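Local coordinates for protein endoglucanase (Ganoderma lucidum, PDB 5D8Z) that probably hydrolyses internal beta-1,4-glycosidic bonds in cellulose and related glucans, as a family 5 endoglucanase built on a TIM barrel, at residues V74-V79 and V307-G312; H120-F125 and M162-D167; E206-N211 and F232-Y237; K236-D241 and T275-G280. All coordinates share one frame; numbering follows the deposited sequence.

How the contacts relate
All four contacts belong to one parallel eight-stranded (beta/alpha)8 barrel. Contact 1 joins strand 74-79 to strand 303-312, and the other three fall within the chain between these strands. Contact 2 comes first, linking the loops that follow strands 114-119 and 157-160. Contact 3 follows, bringing the loop before helix 213-218 onto strand 230-235. Contact 4 starts on the last two residues of contact 3, Lys236 and Tyr237, and ends on strand 272-277. Centres lie about 12 Å apart for contacts 3 and 4 and about 19 Å for contacts 1 and 3. Glu164 and Glu276 of the glycan pocket are linked through Arg76, Asn163 and His235, so distant parts of the sequence meet beside the bound glucose.

Contact 1: V74-V79 and V307-G312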
# COMPACT_ATOMS: atom_id res chain seq x y z
N VAL A 74 9.17 -5.83 -3.98
CA VAL A 74 7.80 -5.49 -4.29
C VAL A 74 7.70 -3.95 -4.42
O VAL A 74 8.48 -3.23 -3.82
CB VAL A 74 6.88 -5.98 -3.16
CG1 VAL A 74 7.19 -5.26 -1.87
CG2 VAL A 74 5.41 -5.78 -3.49
N PHE A 75 6.73 -3.47 -5.18
CA PHE A 75 6.43 -2.04 -5.25
C PHE A 75 4.97 -1.81 -5.08
O PHE A 75 4.15 -2.62 -5.46
CB PHE A 75 6.96 -1.44 -6.55
CG PHE A 75 8.43 -1.59 -6.66
CD1 PHE A 75 9.27 -0.96 -5.75
CD2 PHE A 75 8.97 -2.45 -7.57
CE1 PHE A 75 10.63 -1.14 -5.78
CE2 PHE A 75 10.35 -2.65 -7.62
CZ PHE A 75 11.18 -1.99 -6.73
N ARG A 76 4.65 -0.68 -4.49
CA ARG A 76 3.29 -0.37 -4.25
C ARG A 76 2.94 0.79 -5.13
O ARG A 76 3.63 1.79 -5.12
CB ARG A 76 3.10 -0.02 -2.80
CG ARG A 76 1.65 0.17 -2.43
CD ARG A 76 1.50 0.11 -0.95
NE ARG A 76 0.13 0.28 -0.51
CZ ARG A 76 -0.37 1.41 -0.03
NH1 ARG A 76 0.37 2.52 0.02
NH2 ARG A 76 -1.62 1.43 0.39
N LEU A 77 1.83 0.66 -5.86
CA LEU A 77 1.48 1.55 -6.96
C LEU A 77 0.13 2.18 -6.72
O LEU A 77 -0.90 1.66 -7.19
CB LEU A 77 1.38 0.76 -8.27
CG LEU A 77 2.52 -0.15 -8.68
CD1 LEU A 77 2.20 -0.70 -10.05
CD2 LEU A 77 3.83 0.61 -8.66
N PRO A 78 0.13 3.32 -6.01
CA PRO A 78 -1.13 3.98 -5.67
C PRO A 78 -1.87 4.52 -6.87
O PRO A 78 -1.27 5.15 -7.73
CB PRO A 78 -0.70 5.12 -4.78
CG PRO A 78 0.66 4.75 -4.29
CD PRO A 78 1.28 4.00 -5.42
N VAL A 79 -3.17 4.26 -6.93
CA VAL A 79 -4.01 4.87 -7.95
C VAL A 79 -5.43 5.06 -7.45
O VAL A 79 -5.91 4.26 -6.72
CB VAL A 79 -4.04 4.03 -9.23
CG1 VAL A 79 -4.69 2.68 -9.00
CG2 VAL A 79 -4.76 4.79 -10.33
N VAL A 307 6.99 -1.56 3.30
CA VAL A 307 7.12 -0.82 2.04
C VAL A 307 7.24 0.64 2.38
O VAL A 307 6.38 1.19 3.05
CB VAL A 307 5.90 -1.01 1.14
CG1 VAL A 307 6.15 -0.46 -0.26
CG2 VAL A 307 5.54 -2.47 1.04
N GLY A 308 8.30 1.26 1.91
CA GLY A 308 8.62 2.62 2.34
C GLY A 308 7.86 3.68 1.55
O GLY A 308 7.69 3.54 0.35
N TRP A 309 7.40 4.71 2.24
CA TRP A 309 6.57 5.69 1.59
C TRP A 309 7.44 6.77 1.11
O TRP A 309 7.99 7.51 1.92
CB TRP A 309 5.48 6.30 2.47
CG TRP A 309 4.79 7.37 1.71
CD1 TRP A 309 5.02 8.71 1.80
CD2 TRP A 309 3.81 7.21 0.68
NE1 TRP A 309 4.25 9.40 0.89
CE2 TRP A 309 3.49 8.50 0.20
CE3 TRP A 309 3.16 6.10 0.13
CZ2 TRP A 309 2.55 8.72 -0.80
CZ3 TRP A 309 2.21 6.31 -0.87
CH2 TRP A 309 1.92 7.62 -1.32
N ALA A 310 7.70 6.67 -0.20
CA ALA A 310 7.58 7.72 -1.15
C ALA A 310 8.72 7.88 -2.09
O ALA A 310 9.59 8.70 -1.87
CB ALA A 310 7.36 9.01 -0.44
N ALA A 311 8.66 7.17 -3.20
CA ALA A 311 9.47 7.49 -4.35
C ALA A 311 8.53 7.77 -5.51
O ALA A 311 7.42 8.22 -5.29
CB ALA A 311 10.41 6.34 -4.66
N GLY A 312 8.93 7.50 -6.75
CA GLY A 312 8.07 7.88 -7.87
C GLY A 312 8.30 9.34 -8.23
O GLY A 312 9.45 9.73 -8.47
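Val307 and Trp309 meet Val74, Arg76 and Pro78 inside a TIM barrel, where strands 74-79 and 303-312 flank strand 24-30. Because that strand stands between them, the two segments touch through side chains alone, and the nearest CA atoms, those of Arg76 and Val307, are 7.4 Å apart. Around Val307, facing the start of strand 74-79, the packing is aliphatic. One branch of Val307, CG2, approaches Val74 CG1 at 4.4 Å, while the other, CG1, lies 4.0 Å from Arg76 CB. A beta-branched residue suits this place because its two methyls serve two neighbours.

Arg76 has a similar split role. Its CB belongs to the apolar layer, but with CG anti to the backbone N (chi1 -174°) and the chain extended as far as NE, the guanidinium is carried away from its own strand. There it forms salt bridges with Asp118 and Glu276 and hydrogen bonds with Asn28 and Asn163, a dense set of partners for a buried positive group.

Trp309 sits where the chain turns a corner, its nearest side-chain atom about 6 Å from a bound glucose, and its NE1 is hydrogen-bonded to Tyr318. The six-membered part of the indole points back to strand 74-79: CZ3 comes near the guanidinium plane at its edge, 4.3 Å from Arg76 NH1, and Pro78 CG meets the indole edge 4.1 Å from the same CZ3.

Contact 2: H120-F125 and M162-D167; sequences HNYARF and MNEPHD. With BGC (beta-D-glucopyranose), chain C.
A chi1 of 179° draws Asn163 out alongside His120 and lays its amide flat on the imidazole, ND2 sitting 3.2 Å above the middle of the ring. Arg124 turns its CG anti to its carbonyl carbon (chi1 -72°) and then runs straight to NE, so that its guanidinium arrives over His166. The planes are 15° apart and the centres 4.3 Å.

At its edge NH1 and NH2 both donate to His166 O, at 2.8 Å from NH1, and NH1 also bonds Tyr122 O at 3.0 Å. Arginine suits a place where one flat group must both stack and donate several bonds. A leucine here would probably leave His166 O and Tyr122 O without these donors and the imidazole without this stacking partner.

Asn163 ND2 also lies over the rim of one face of Tyr122, whose ring stands nearly upright to the amide. Weak bonds tie the type I' turn from Asn121 to Arg124 to the other loop: Tyr122 N to Asn163 O at 3.0 Å, and Ala123 N to Met162 SD at 3.1 Å. Asn163 OD1 is held by Arg76, and His120 ND1 by Asp118. Beyond the amide, Glu164 OE1 accepts from O4 of the bound glucose at 3.1 Å, while OE2 is hydrogen-bonded to His235 ND1. Asn163, Glu164 and Pro165 form the Asn-Glu-Pro sequence characteristic of family 5 cellulases, in the loop just after the barrel's fourth strand.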
# COMPACT_ATOMS: atom_id res chain seq x y z
N HIS A 120 -6.32 3.99 -3.85
CA HIS A 120 -5.91 4.99 -2.87
C HIS A 120 -7.03 5.95 -2.49
O HIS A 120 -6.90 7.14 -2.62
CB HIS A 120 -4.76 5.78 -3.44
CG HIS A 120 -3.79 6.24 -2.40
ND1 HIS A 120 -2.78 5.44 -1.92
CD2 HIS A 120 -3.66 7.43 -1.76
CE1 HIS A 120 -2.07 6.10 -1.03
NE2 HIS A 120 -2.59 7.31 -0.91
N ASN A 121 -8.12 5.42 -1.96
CA ASN A 121 -9.31 6.22 -1.72
C ASN A 121 -9.80 6.46 -0.30
O ASN A 121 -10.82 7.13 -0.15
CB ASN A 121 -10.44 5.64 -2.52
CG ASN A 121 -10.55 6.29 -3.84
OD1 ASN A 121 -11.43 7.11 -4.06
ND2 ASN A 121 -9.63 5.98 -4.71
N TYR A 122 -9.11 5.97 0.73
CA TYR A 122 -9.51 6.27 2.13
C TYR A 122 -10.93 5.81 2.41
O TYR A 122 -11.69 6.45 3.11
CB TYR A 122 -9.37 7.77 2.40
CG TYR A 122 -8.01 8.29 2.02
CD1 TYR A 122 -7.74 8.73 0.71
CD2 TYR A 122 -6.96 8.29 2.95
CE1 TYR A 122 -6.48 9.18 0.36
CE2 TYR A 122 -5.70 8.77 2.61
CZ TYR A 122 -5.47 9.21 1.31
OH TYR A 122 -4.22 9.66 0.98
N ALA A 123 -11.29 4.69 1.79
CA ALA A 123 -12.63 4.11 1.92
C ALA A 123 -13.75 5.02 1.47
O ALA A 123 -14.91 4.76 1.77
CB ALA A 123 -12.89 3.63 3.36
N ARG A 124 -13.41 6.06 0.73
CA ARG A 124 -14.42 7.01 0.28
C ARG A 124 -14.46 7.20 -1.23
O ARG A 124 -13.58 6.76 -1.96
CB ARG A 124 -14.18 8.34 0.95
CG ARG A 124 -14.52 8.35 2.41
CD ARG A 124 -13.82 9.47 3.11
NE ARG A 124 -14.35 9.58 4.44
CZ ARG A 124 -13.95 8.88 5.49
NH1 ARG A 124 -12.97 7.98 5.37
NH2 ARG A 124 -14.54 9.07 6.67
N PHE A 125 -15.53 7.86 -1.67
CA PHE A 125 -15.69 8.33 -3.04
C PHE A 125 -16.41 9.68 -2.96
O PHE A 125 -17.55 9.77 -2.50
CB PHE A 125 -16.51 7.33 -3.88
CG PHE A 125 -16.43 7.58 -5.36
CD1 PHE A 125 -15.42 7.01 -6.13
CD2 PHE A 125 -17.37 8.40 -5.99
CE1 PHE A 125 -15.34 7.26 -7.50
CE2 PHE A 125 -17.29 8.65 -7.34
CZ PHE A 125 -16.28 8.08 -8.10
N MET A 162 -7.98 -1.34 -0.11
CA MET A 162 -8.24 0.05 0.11
C MET A 162 -7.21 0.70 0.99
O MET A 162 -6.85 0.17 2.03
CB MET A 162 -9.59 0.23 0.77
CG MET A 162 -9.92 1.68 1.12
SD MET A 162 -10.01 2.80 -0.29
CE MET A 162 -11.23 1.97 -1.29
N ASN A 163 -6.79 1.88 0.58
CA ASN A 163 -5.77 2.60 1.29
C ASN A 163 -6.32 3.43 2.42
O ASN A 163 -7.21 4.22 2.21
CB ASN A 163 -5.07 3.55 0.36
CG ASN A 163 -4.01 4.33 1.07
OD1 ASN A 163 -2.98 3.78 1.43
ND2 ASN A 163 -4.25 5.61 1.28
N GLU A 164 -5.76 3.25 3.60
CA GLU A 164 -6.04 4.08 4.79
C GLU A 164 -7.47 4.50 5.13
O GLU A 164 -7.76 5.68 5.25
CB GLU A 164 -5.12 5.30 4.78
CG GLU A 164 -3.70 4.94 5.13
CD GLU A 164 -2.80 6.15 5.30
OE1 GLU A 164 -3.24 7.27 4.98
OE2 GLU A 164 -1.63 5.99 5.77
N PRO A 165 -8.36 3.53 5.33
CA PRO A 165 -9.65 3.89 5.90
C PRO A 165 -9.47 4.65 7.22
O PRO A 165 -8.58 4.34 8.01
CB PRO A 165 -10.31 2.56 6.19
CG PRO A 165 -9.55 1.51 5.41
CD PRO A 165 -8.24 2.10 5.01
N HIS A 166 -10.30 5.66 7.42
CA HIS A 166 -10.21 6.45 8.61
C HIS A 166 -11.56 7.03 8.90
O HIS A 166 -12.40 7.09 8.01
CB HIS A 166 -9.19 7.54 8.46
CG HIS A 166 -9.61 8.65 7.56
ND1 HIS A 166 -10.38 9.71 7.99
CD2 HIS A 166 -9.35 8.88 6.25
CE1 HIS A 166 -10.58 10.54 6.99
NE2 HIS A 166 -9.98 10.06 5.92
N ASP A 167 -11.75 7.42 10.15
CA ASP A 167 -13.03 7.89 10.70
C ASP A 167 -14.27 7.22 10.09
O ASP A 167 -15.24 7.88 9.68
CB ASP A 167 -13.08 9.43 10.63
CG ASP A 167 -11.85 10.09 11.27
OD1 ASP A 167 -11.69 9.94 12.50
OD2 ASP A 167 -11.04 10.75 10.55
C2 BGC C . -2.17 12.12 6.94
C3 BGC C . -1.72 11.25 5.75
C4 BGC C . -1.01 9.98 6.17
C5 BGC C . -1.80 9.26 7.28
C6 BGC C . -0.99 8.13 7.90
C1 BGC C . -2.82 11.35 8.12
O2 BGC C . -3.10 13.09 6.45
O3 BGC C . -0.78 11.93 4.88
O4 BGC C . -0.77 9.22 4.96
O5 BGC C . -2.15 10.11 8.39
O6 BGC C . -0.70 8.37 9.29

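Contact 3: E206-N211 and F232-Y237. With BGC (beta-D-glucopyranose), chain C.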
# COMPACT_ATOMS: atom_id res chain seq x y z
N GLU A 206 -0.90 0.73 15.46
CA GLU A 206 -1.02 0.89 16.90
C GLU A 206 -2.42 0.59 17.41
O GLU A 206 -2.58 0.05 18.48
CB GLU A 206 -0.65 2.32 17.27
CG GLU A 206 -0.69 2.65 18.75
CD GLU A 206 0.41 3.63 19.13
OE1 GLU A 206 1.57 3.42 18.66
OE2 GLU A 206 0.15 4.59 19.88
N THR A 207 -3.44 0.94 16.64
CA THR A 207 -4.82 0.74 17.09
C THR A 207 -5.49 -0.42 16.38
O THR A 207 -6.65 -0.69 16.63
CB THR A 207 -5.66 1.97 16.78
OG1 THR A 207 -5.64 2.18 15.35
CG2 THR A 207 -5.08 3.18 17.49
N PHE A 208 -4.77 -1.10 15.50
CA PHE A 208 -5.38 -2.11 14.66
C PHE A 208 -6.18 -3.17 15.40
O PHE A 208 -7.21 -3.60 14.91
CB PHE A 208 -4.33 -2.83 13.83
CG PHE A 208 -4.92 -3.66 12.72
CD1 PHE A 208 -5.34 -3.05 11.55
CD2 PHE A 208 -5.07 -5.03 12.85
CE1 PHE A 208 -5.90 -3.80 10.53
CE2 PHE A 208 -5.61 -5.79 11.83
CZ PHE A 208 -6.03 -5.17 10.67
N VAL A 209 -5.68 -3.61 16.56
CA VAL A 209 -6.41 -4.55 17.42
C VAL A 209 -7.35 -3.81 18.39
O VAL A 209 -8.51 -4.21 18.55
CB VAL A 209 -5.43 -5.43 18.24
CG1 VAL A 209 -6.20 -6.47 19.05
CG2 VAL A 209 -4.40 -6.10 17.34
N SER A 210 -6.86 -2.75 19.03
CA SER A 210 -7.64 -2.10 20.06
C SER A 210 -8.96 -1.46 19.58
O SER A 210 -9.88 -1.30 20.38
CB SER A 210 -6.81 -1.07 20.83
OG SER A 210 -6.45 0.03 20.04
N ASN A 211 -9.06 -1.08 18.31
CA ASN A 211 -10.30 -0.43 17.83
C ASN A 211 -11.27 -1.37 17.15
O ASN A 211 -12.33 -0.95 16.68
CB ASN A 211 -9.99 0.75 16.90
CG ASN A 211 -9.35 0.34 15.60
OD1 ASN A 211 -9.45 -0.81 15.13
ND2 ASN A 211 -8.65 1.28 15.00
N PHE A 232 -3.44 -8.83 6.76
CA PHE A 232 -3.79 -7.50 7.21
C PHE A 232 -2.83 -6.47 6.68
O PHE A 232 -1.67 -6.74 6.45
CB PHE A 232 -3.91 -7.47 8.74
CG PHE A 232 -4.93 -8.43 9.24
CD1 PHE A 232 -6.28 -8.19 9.05
CD2 PHE A 232 -4.54 -9.62 9.82
CE1 PHE A 232 -7.23 -9.11 9.47
CE2 PHE A 232 -5.50 -10.55 10.25
CZ PHE A 232 -6.84 -10.29 10.08
N ASP A 233 -3.35 -5.28 6.45
CA ASP A 233 -2.68 -4.19 5.77
C ASP A 233 -2.54 -3.15 6.83
O ASP A 233 -3.54 -2.67 7.34
CB ASP A 233 -3.62 -3.68 4.66
CG ASP A 233 -2.95 -2.66 3.73
OD1 ASP A 233 -1.80 -2.27 4.00
OD2 ASP A 233 -3.61 -2.24 2.72
N VAL A 234 -1.32 -2.79 7.19
CA VAL A 234 -1.13 -1.76 8.20
C VAL A 234 -0.07 -0.75 7.79
O VAL A 234 0.80 -1.03 6.97
CB VAL A 234 -0.83 -2.34 9.60
CG1 VAL A 234 -1.86 -3.40 9.96
CG2 VAL A 234 0.55 -2.97 9.65
N HIS A 235 -0.18 0.42 8.40
CA HIS A 235 0.64 1.58 8.12
C HIS A 235 1.11 2.17 9.46
O HIS A 235 0.39 2.08 10.46
CB HIS A 235 -0.20 2.60 7.38
CG HIS A 235 -0.56 2.21 5.98
ND1 HIS A 235 -1.08 3.12 5.08
CD2 HIS A 235 -0.44 1.05 5.30
CE1 HIS A 235 -1.29 2.52 3.92
NE2 HIS A 235 -0.90 1.27 4.03
N LYS A 236 2.31 2.75 9.47
CA LYS A 236 2.95 3.30 10.67
C LYS A 236 4.14 4.21 10.36
O LYS A 236 5.12 3.81 9.68
CB LYS A 236 3.46 2.19 11.59
CG LYS A 236 2.74 2.13 12.92
CD LYS A 236 3.17 3.27 13.81
CE LYS A 236 2.01 3.95 14.49
NZ LYS A 236 2.52 5.19 15.17
N TYR A 237 4.07 5.43 10.88
CA TYR A 237 5.09 6.45 10.64
C TYR A 237 5.80 6.70 11.95
O TYR A 237 5.34 6.25 12.98
CB TYR A 237 4.43 7.70 10.10
CG TYR A 237 3.99 7.51 8.67
CD1 TYR A 237 4.90 7.64 7.63
CD2 TYR A 237 2.69 7.15 8.36
CE1 TYR A 237 4.52 7.48 6.32
CE2 TYR A 237 2.31 6.97 7.04
CZ TYR A 237 3.23 7.13 6.04
OH TYR A 237 2.88 6.95 4.73
C2 BGC C . -2.17 12.12 6.94
C3 BGC C . -1.72 11.25 5.75
C4 BGC C . -1.01 9.98 6.17
C5 BGC C . -1.80 9.26 7.28
C6 BGC C . -0.99 8.13 7.90
C1 BGC C . -2.82 11.35 8.12
O2 BGC C . -3.10 13.09 6.45
O3 BGC C . -0.78 11.93 4.88
O4 BGC C . -0.77 9.22 4.96
O5 BGC C . -2.15 10.11 8.39
O6 BGC C . -0.70 8.37 9.29
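Phe208 and Val234 have their CA atoms 7.7 Å apart, and Glu206 and Lys236 are spaced much the same, so the loop 206-211 runs beside strand 232-235 at side-chain distance, without backbone pairing.

Phe208 spans most of this gap. Its chi1 of -167° swings the ring out beside its own carbonyl carbon and toward the strand, where it meets two residues in different ways. Val234 puts CG1 over one face of the ring, a CH-pi contact with the methyl 4.1 Å from the centroid. Against Phe232 the same ring uses its edge: the two form an offset edge-to-face pair with planes 64° apart and centroids 5.4 Å apart. The leading atom is Phe208 CZ, 3.4 Å from Phe232 CD1. An aromatic side chain fits here because it offers a broad face to the methyl and a hydrogen-lined rim to the second ring.

Nearer the sugar the contact changes from apolar to polar. Lys236, its chain bent at chi2 and chi3, holds NZ 4.0 Å from Glu206 OE1, too far for a salt bridge though close enough for the opposite charges probably to attract. The firmer partner of NZ is Asn253. On the loop side, Asn211 N bonds Thr207 O at 3.0 Å, closing a turn round Phe208.

Val234 and Phe232 lie on the sixth barrel strand, paired with strand 272-277 and, through Asp233, with strand 194-198. Helix 213-218 packs on both phenylalanines, while helix 254-267 touches Val209 and the side chains of Glu206 and Lys236.

Contact 4: K236-D241 and T275-G280. With BGC (beta-D-glucopyranose), chain B; BGC (beta-D-glucopyranose), chain C.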
# COMPACT_ATOMS: atom_id res chain seq x y z
N LYS A 236 2.31 2.75 9.47
CA LYS A 236 2.95 3.30 10.67
C LYS A 236 4.14 4.21 10.36
O LYS A 236 5.12 3.81 9.68
CB LYS A 236 3.46 2.19 11.59
CG LYS A 236 2.74 2.13 12.92
CD LYS A 236 3.17 3.27 13.81
CE LYS A 236 2.01 3.95 14.49
NZ LYS A 236 2.52 5.19 15.17
N TYR A 237 4.07 5.43 10.88
CA TYR A 237 5.09 6.45 10.64
C TYR A 237 5.80 6.70 11.95
O TYR A 237 5.34 6.25 12.98
CB TYR A 237 4.43 7.70 10.10
CG TYR A 237 3.99 7.51 8.67
CD1 TYR A 237 4.90 7.64 7.63
CD2 TYR A 237 2.69 7.15 8.36
CE1 TYR A 237 4.52 7.48 6.32
CE2 TYR A 237 2.31 6.97 7.04
CZ TYR A 237 3.23 7.13 6.04
OH TYR A 237 2.88 6.95 4.73
N LEU A 238 6.92 7.42 11.92
CA LEU A 238 7.79 7.51 13.08
C LEU A 238 7.76 8.87 13.78
O LEU A 238 8.61 9.15 14.63
CB LEU A 238 9.22 7.13 12.68
CG LEU A 238 9.44 5.61 12.51
CD1 LEU A 238 8.89 5.12 11.18
CD2 LEU A 238 10.89 5.17 12.64
N ASP A 239 6.77 9.71 13.46
CA ASP A 239 6.72 11.06 14.03
C ASP A 239 5.69 11.09 15.13
O ASP A 239 4.91 10.14 15.26
CB ASP A 239 6.44 12.12 12.96
CG ASP A 239 5.25 11.79 12.08
OD1 ASP A 239 5.01 10.59 11.80
OD2 ASP A 239 4.57 12.73 11.62
N SER A 240 5.70 12.15 15.94
CA SER A 240 4.92 12.16 17.19
C SER A 240 3.45 11.86 16.95
O SER A 240 2.84 11.07 17.70
CB SER A 240 5.08 13.49 17.93
OG SER A 240 5.11 14.59 17.04
N ASP A 241 2.89 12.43 15.88
CA ASP A 241 1.44 12.36 15.61
C ASP A 241 1.00 11.30 14.58
O ASP A 241 -0.11 11.37 14.06
CB ASP A 241 0.92 13.75 15.20
CG ASP A 241 1.41 14.19 13.84
OD1 ASP A 241 2.51 13.75 13.43
OD2 ASP A 241 0.69 14.97 13.17
N THR A 275 2.40 -1.71 4.63
CA THR A 275 2.48 -1.18 3.27
C THR A 275 2.82 0.32 3.19
O THR A 275 2.96 0.86 2.11
CB THR A 275 1.16 -1.44 2.54
OG1 THR A 275 0.07 -1.16 3.43
CG2 THR A 275 1.10 -2.87 2.09
N GLU A 276 2.93 0.98 4.31
CA GLU A 276 3.34 2.37 4.32
C GLU A 276 4.13 2.67 5.60
O GLU A 276 3.66 2.43 6.71
CB GLU A 276 2.13 3.30 4.22
CG GLU A 276 1.95 3.99 2.87
CD GLU A 276 0.79 4.98 2.84
OE1 GLU A 276 0.74 5.91 3.68
OE2 GLU A 276 -0.10 4.84 1.95
N THR A 277 5.35 3.18 5.42
CA THR A 277 6.14 3.73 6.53
C THR A 277 7.28 4.57 5.96
O THR A 277 7.67 4.41 4.81
CB THR A 277 6.75 2.63 7.47
OG1 THR A 277 7.36 3.26 8.62
CG2 THR A 277 7.79 1.77 6.76
N GLY A 278 7.81 5.45 6.80
CA GLY A 278 9.03 6.15 6.47
C GLY A 278 9.37 7.30 7.40
O GLY A 278 8.70 7.55 8.43
N GLY A 279 10.40 8.02 7.00
CA GLY A 279 10.78 9.22 7.68
C GLY A 279 11.77 10.07 6.93
O GLY A 279 12.12 9.78 5.80
N GLY A 280 12.19 11.15 7.57
CA GLY A 280 13.04 12.12 6.94
C GLY A 280 14.42 11.57 6.74
O GLY A 280 14.82 10.60 7.37
C2 BGC B . -3.49 10.83 12.80
C3 BGC B . -2.92 10.80 11.37
C4 BGC B . -3.62 11.83 10.45
C5 BGC B . -4.00 13.16 11.17
C6 BGC B . -5.14 13.88 10.47
C1 BGC B . -3.50 12.26 13.34
O1 BGC B . -3.92 12.30 14.71
O2 BGC B . -2.72 9.97 13.66
O3 BGC B . -3.01 9.47 10.82
O4 BGC B . -2.76 12.15 9.32
O5 BGC B . -4.39 13.04 12.55
O6 BGC B . -5.60 14.91 11.35
C2 BGC C . -2.17 12.12 6.94
C3 BGC C . -1.72 11.25 5.75
C4 BGC C . -1.01 9.98 6.17
C5 BGC C . -1.80 9.26 7.28
C6 BGC C . -0.99 8.13 7.90
C1 BGC C . -2.82 11.35 8.12
O2 BGC C . -3.10 13.09 6.45
O3 BGC C . -0.78 11.93 4.88
O4 BGC C . -0.77 9.22 4.96
O5 BGC C . -2.15 10.11 8.39
O6 BGC C . -0.70 8.37 9.29
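Lys236 and Tyr237 meet Glu276 and Thr277 where the sixth and seventh strands of the TIM barrel open into the loops that line the glycan pocket. Hydrogen bonds form the core. Lys236 N donates to Glu276 O at 3.1 Å, nearly straight at 165°, and Thr277 OG1 donates to Lys236 O, which places a threonine hydroxyl where the pairing with strand 230-235 runs out.

The third bond joins side chains: Tyr237 OH gives its hydrogen to Glu276 OE1 at 2.6 Å, on the anti side of the carboxylate and 25° out of its plane. Glu276 OE1 lies in the plane of the tyrosine ring at its edge. A phenylalanine here would probably leave Glu276 OE1 without its hydroxyl donor and the carboxylate, still held by Arg76 through OE2, freer to turn.

Packing comes second. Thr277 CA lies over one face of the tyrosine ring, and Gly278 N comes 3.7 Å from Tyr237 CD1. Leu238 CD1 reaches to Gly278 O at 3.7 Å, while helix 283-298 packs on the leucine.

The sugars come last. C6 of one glucose lies 3.6 Å from Tyr237 CE2, and O2 of the other donates to Asp241 O at 3.0 Å.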